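Local coordinates for dicer Related Helicase (Caenorhabditis elegans, PDB 6M6Q), which probably couples ATP hydrolysis to work on RNA as an RLR-subfamily helicase, of which this piece is the helical N-terminal domain, at residues D145-G150 and F221-H226; T214-E219 and L266-A271. All blocks are in the same frame, centred on the assembly; numbering follows the deposited sequence.

How the contacts relate
Both contacts lie in the helical N-terminal domain, with their centres about 12 Å apart, and segment 221-226 of contact 1 begins at the last residue of helix 210-221, which carries 214-219 of contact 2. The chain therefore runs from the helix pair of contact 2 into the loop that meets helix 146-152. Two probable hydrogen bonds join them: His-226 ND1 to Glu-219 O at 2.8 Å, and Lys-223 N to Phe-218 O at 2.9 Å. His-226 links the two further, its ND1 also lying 3.8 Å from Thr-267 CG2. Neither contact touches the other protein chain of the assembly; contact 1 is chiefly polar, contact 2 chiefly apolar, both within one chain.

Contact 1: D145-G150 and F221-H226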
# COMPACT_ATOMS: atom_id res chain seq x y z
N ASP B 145 9.64 13.51 -24.04
CA ASP B 145 8.93 12.98 -25.24
C ASP B 145 7.48 13.48 -25.21
O ASP B 145 6.72 13.10 -24.28
CB ASP B 145 8.99 11.45 -25.29
CG ASP B 145 8.45 10.84 -26.56
OD1 ASP B 145 9.19 10.80 -27.54
OD2 ASP B 145 7.32 10.38 -26.55
N LYS B 146 7.12 14.30 -26.21
CA LYS B 146 5.78 14.92 -26.36
C LYS B 146 4.73 13.82 -26.55
O LYS B 146 3.63 13.96 -25.99
CB LYS B 146 5.78 15.89 -27.54
CG LYS B 146 6.89 16.94 -27.54
CD LYS B 146 6.46 18.23 -26.91
CE LYS B 146 7.62 19.17 -26.65
NZ LYS B 146 8.10 19.79 -27.91
N GLU B 147 5.06 12.77 -27.33
CA GLU B 147 4.12 11.66 -27.68
C GLU B 147 3.75 10.91 -26.40
O GLU B 147 2.57 10.61 -26.22
CB GLU B 147 4.75 10.70 -28.69
CG GLU B 147 3.74 9.79 -29.38
CD GLU B 147 3.28 8.57 -28.59
OE1 GLU B 147 2.23 8.02 -28.94
OE2 GLU B 147 3.98 8.16 -27.67
N LEU B 148 4.74 10.59 -25.57
CA LEU B 148 4.55 9.86 -24.29
C LEU B 148 3.74 10.74 -23.34
O LEU B 148 2.76 10.22 -22.77
CB LEU B 148 5.93 9.49 -23.72
CG LEU B 148 5.95 8.51 -22.54
CD1 LEU B 148 5.17 7.22 -22.84
CD2 LEU B 148 7.38 8.18 -22.16
N TYR B 149 4.04 12.05 -23.27
CA TYR B 149 3.22 13.05 -22.53
C TYR B 149 1.78 12.91 -22.97
O TYR B 149 0.92 12.65 -22.12
CB TYR B 149 3.74 14.47 -22.74
CG TYR B 149 2.82 15.57 -22.26
CD1 TYR B 149 2.03 16.28 -23.16
CD2 TYR B 149 2.77 15.95 -20.93
CE1 TYR B 149 1.19 17.31 -22.75
CE2 TYR B 149 1.94 16.98 -20.49
CZ TYR B 149 1.16 17.67 -21.41
OH TYR B 149 0.35 18.69 -21.01
N GLY B 150 1.55 12.97 -24.28
CA GLY B 150 0.21 12.84 -24.88
C GLY B 150 -0.48 11.56 -24.48
O GLY B 150 -1.66 11.60 -24.08
N PHE B 221 5.99 -4.36 -26.30
CA PHE B 221 7.29 -4.78 -26.90
C PHE B 221 7.75 -3.81 -28.01
O PHE B 221 8.95 -3.68 -28.18
CB PHE B 221 7.22 -6.21 -27.43
CG PHE B 221 6.96 -7.25 -26.38
CD1 PHE B 221 7.97 -7.70 -25.54
CD2 PHE B 221 5.69 -7.79 -26.23
CE1 PHE B 221 7.70 -8.64 -24.56
CE2 PHE B 221 5.43 -8.75 -25.26
CZ PHE B 221 6.43 -9.17 -24.42
N ASN B 222 6.85 -3.25 -28.81
CA ASN B 222 7.27 -2.61 -30.09
C ASN B 222 7.13 -1.09 -30.02
O ASN B 222 7.72 -0.43 -30.89
CB ASN B 222 6.55 -3.25 -31.28
CG ASN B 222 7.00 -4.68 -31.49
OD1 ASN B 222 6.18 -5.58 -31.69
ND2 ASN B 222 8.30 -4.92 -31.36
N LYS B 223 6.42 -0.54 -29.03
CA LYS B 223 6.39 0.94 -28.83
C LYS B 223 7.69 1.38 -28.14
O LYS B 223 7.93 0.95 -27.01
CB LYS B 223 5.17 1.39 -28.03
CG LYS B 223 4.90 2.88 -28.08
CD LYS B 223 4.01 3.28 -29.26
CE LYS B 223 4.03 4.77 -29.54
NZ LYS B 223 2.88 5.46 -28.90
N GLY B 224 8.49 2.20 -28.83
CA GLY B 224 9.86 2.57 -28.45
C GLY B 224 9.92 3.35 -27.15
O GLY B 224 10.91 3.20 -26.44
N ASN B 225 8.93 4.21 -26.85
CA ASN B 225 8.96 5.07 -25.63
C ASN B 225 8.27 4.34 -24.46
O ASN B 225 8.16 4.94 -23.40
CB ASN B 225 8.43 6.48 -25.89
CG ASN B 225 7.08 6.55 -26.58
OD1 ASN B 225 6.29 5.60 -26.54
ND2 ASN B 225 6.79 7.69 -27.19
N HIS B 226 7.86 3.09 -24.64
CA HIS B 226 7.37 2.20 -23.54
C HIS B 226 8.49 1.23 -23.14
O HIS B 226 8.18 0.16 -22.56
CB HIS B 226 6.12 1.45 -23.98
CG HIS B 226 4.95 2.34 -24.21
ND1 HIS B 226 3.71 1.83 -24.51
CD2 HIS B 226 4.79 3.68 -24.09
CE1 HIS B 226 2.85 2.81 -24.63
NE2 HIS B 226 3.49 3.96 -24.37
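The imidazole of His-226 has Leu-148 CD1 at its edge, 3.8 Å from CD2, while Lys-223 CG from its own loop lies over the centre of one face. The neighbouring flat group, the Asn-225 amide, sits between two carboxylates: its plane is 19° from that of Glu-147 and 77° from that of Asp-145. This is a helix N-cap whose capping carboxylate is also bonded by a residue of the loop after helix 210-221. Asp-145, between helices 131-144 and 146-152, caps the second through OD2, which accepts from Leu-148 N at 2.8 Å on its anti side. Asn-225 ND2 meets the same OD2, also at 2.8 Å but from above the carboxylate plane, so two donors grip this oxygen. ND2 also donates to Glu-147 OE2 at 2.9 Å, the straighter of its two bonds (154°); together the two probably limit the amide's rotation. With CG anti to the backbone N, the bend at chi2 brings the Glu-147 carboxylate to the loop, where Lys-223 NZ meets OE1 in a salt bridge of 2.6 Å, from above the carboxylate plane. Replacing Glu-147 with an alanine removes the carboxylate, which would probably leave Lys-223 NZ without its acidic mate across the contact and the Asn-225 amide with one carboxylate partner fewer. Leu-148, buried and also packed on Leu-32 and Met-141, has CD2 3.6 Å from Asn-225 O.

Contact 2: T214-E219 and L266-A271; sequences TILAFE and LTMFLA
Leu-216 reaches across to helix 262-271 with both methyls: CD1 packs on Met-268 CE at 3.9 Å, and CD2 lies beside Ala-271 CB at 3.8 Å. This is helix-helix packing inside the all-helical N-terminal domain, the two short segments approaching to 9.1 Å between axes with their N-to-C directions 128° apart. The Leu-216 and Met-268 side chains meet at about a right angle. Met-268 keeps CG anti to its carbonyl carbon and extends through chi2, and the bend at chi3 (91°) swings CE to the leucine methyl. Both side chains also touch Met-200 of helix 196-204, so a third helix joins this apolar cluster, and Phe-275 adds to it from a loop. Near the end of helix 210-221, Ala-271 and Thr-267 meet Glu-219. Ala-271 CB points at the opposing helix and meets Glu-219 CB at 3.6 Å. Thr-267 turns its methyl to the same helix, with CG2 lying 3.4 Å from Glu-219 O, while its hydroxyl bonds back to His-263 O within its own helix. Beyond the methyl-to-methylene contact with Ala-271, the bent Glu-219 chain carries its carboxylate to a bridging water, which donates to OE2 at 2.8 Å and to Ala-271 O at 2.7 Å.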
# COMPACT_ATOMS: atom_id res chain seq x y z
N THR B 214 -3.35 -8.14 -29.46
CA THR B 214 -2.54 -7.51 -30.53
C THR B 214 -2.09 -6.12 -30.06
O THR B 214 -0.89 -5.82 -30.17
CB THR B 214 -3.30 -7.49 -31.86
OG1 THR B 214 -3.48 -8.85 -32.28
CG2 THR B 214 -2.58 -6.72 -32.94
N ILE B 215 -3.00 -5.33 -29.48
CA ILE B 215 -2.67 -3.97 -28.94
C ILE B 215 -1.68 -4.13 -27.78
O ILE B 215 -0.66 -3.43 -27.79
CB ILE B 215 -3.95 -3.18 -28.56
CG1 ILE B 215 -4.72 -2.71 -29.80
CG2 ILE B 215 -3.63 -2.00 -27.64
CD1 ILE B 215 -6.23 -2.63 -29.60
N LEU B 216 -1.92 -5.11 -26.88
CA LEU B 216 -1.06 -5.33 -25.68
C LEU B 216 0.36 -5.68 -26.12
O LEU B 216 1.27 -5.05 -25.61
CB LEU B 216 -1.65 -6.43 -24.80
CG LEU B 216 -2.85 -6.01 -23.97
CD1 LEU B 216 -3.41 -7.19 -23.18
CD2 LEU B 216 -2.50 -4.86 -23.03
N ALA B 217 0.51 -6.60 -27.08
CA ALA B 217 1.81 -7.08 -27.60
C ALA B 217 2.62 -5.90 -28.16
O ALA B 217 3.83 -5.82 -27.89
CB ALA B 217 1.60 -8.14 -28.65
N PHE B 218 1.96 -5.00 -28.87
CA PHE B 218 2.62 -3.88 -29.57
C PHE B 218 3.07 -2.81 -28.56
O PHE B 218 4.24 -2.35 -28.66
CB PHE B 218 1.72 -3.28 -30.64
CG PHE B 218 2.29 -2.03 -31.26
CD1 PHE B 218 3.36 -2.11 -32.14
CD2 PHE B 218 1.86 -0.78 -30.84
CE1 PHE B 218 3.96 -0.96 -32.63
CE2 PHE B 218 2.43 0.37 -31.36
CZ PHE B 218 3.48 0.28 -32.25
N GLU B 219 2.17 -2.40 -27.66
CA GLU B 219 2.40 -1.28 -26.69
C GLU B 219 3.41 -1.74 -25.64
O GLU B 219 4.15 -0.87 -25.14
CB GLU B 219 1.11 -0.81 -26.02
CG GLU B 219 0.04 -0.33 -26.98
CD GLU B 219 0.30 1.00 -27.67
OE1 GLU B 219 1.42 1.20 -28.19
OE2 GLU B 219 -0.64 1.82 -27.74
N LEU B 266 2.90 -2.99 -15.83
CA LEU B 266 2.22 -1.68 -15.76
C LEU B 266 1.85 -1.22 -17.18
O LEU B 266 0.73 -0.65 -17.34
CB LEU B 266 3.12 -0.66 -15.05
CG LEU B 266 3.42 -0.98 -13.59
CD1 LEU B 266 4.12 0.19 -12.93
CD2 LEU B 266 2.16 -1.34 -12.83
N THR B 267 2.70 -1.51 -18.16
CA THR B 267 2.52 -1.07 -19.56
C THR B 267 1.32 -1.80 -20.17
O THR B 267 0.66 -1.18 -21.01
CB THR B 267 3.81 -1.25 -20.36
OG1 THR B 267 4.80 -0.45 -19.70
CG2 THR B 267 3.70 -0.81 -21.80
N MET B 268 0.98 -2.99 -19.67
CA MET B 268 -0.25 -3.73 -20.10
C MET B 268 -1.51 -2.97 -19.66
O MET B 268 -2.40 -2.78 -20.50
CB MET B 268 -0.31 -5.14 -19.51
CG MET B 268 0.58 -6.11 -20.20
SD MET B 268 0.40 -7.74 -19.47
CE MET B 268 -0.88 -8.43 -20.50
N PHE B 269 -1.59 -2.55 -18.40
CA PHE B 269 -2.74 -1.78 -17.85
C PHE B 269 -2.79 -0.40 -18.51
O PHE B 269 -3.89 0.08 -18.75
CB PHE B 269 -2.64 -1.67 -16.33
CG PHE B 269 -3.02 -2.95 -15.63
CD1 PHE B 269 -2.07 -3.94 -15.41
CD2 PHE B 269 -4.33 -3.19 -15.25
CE1 PHE B 269 -2.42 -5.13 -14.80
CE2 PHE B 269 -4.68 -4.39 -14.65
CZ PHE B 269 -3.73 -5.35 -14.41
N LEU B 270 -1.63 0.18 -18.85
CA LEU B 270 -1.51 1.46 -19.58
C LEU B 270 -2.16 1.30 -20.95
O LEU B 270 -2.94 2.17 -21.32
CB LEU B 270 -0.03 1.86 -19.70
CG LEU B 270 0.27 3.27 -20.19
CD1 LEU B 270 0.01 4.28 -19.11
CD2 LEU B 270 1.71 3.41 -20.65
N ALA B 271 -1.88 0.20 -21.64
CA ALA B 271 -2.23 -0.03 -23.06
C ALA B 271 -3.74 -0.26 -23.21
O ALA B 271 -4.22 -0.12 -24.32
CB ALA B 271 -1.46 -1.21 -23.59
O HOH W 1 -2.91 1.42 -26.13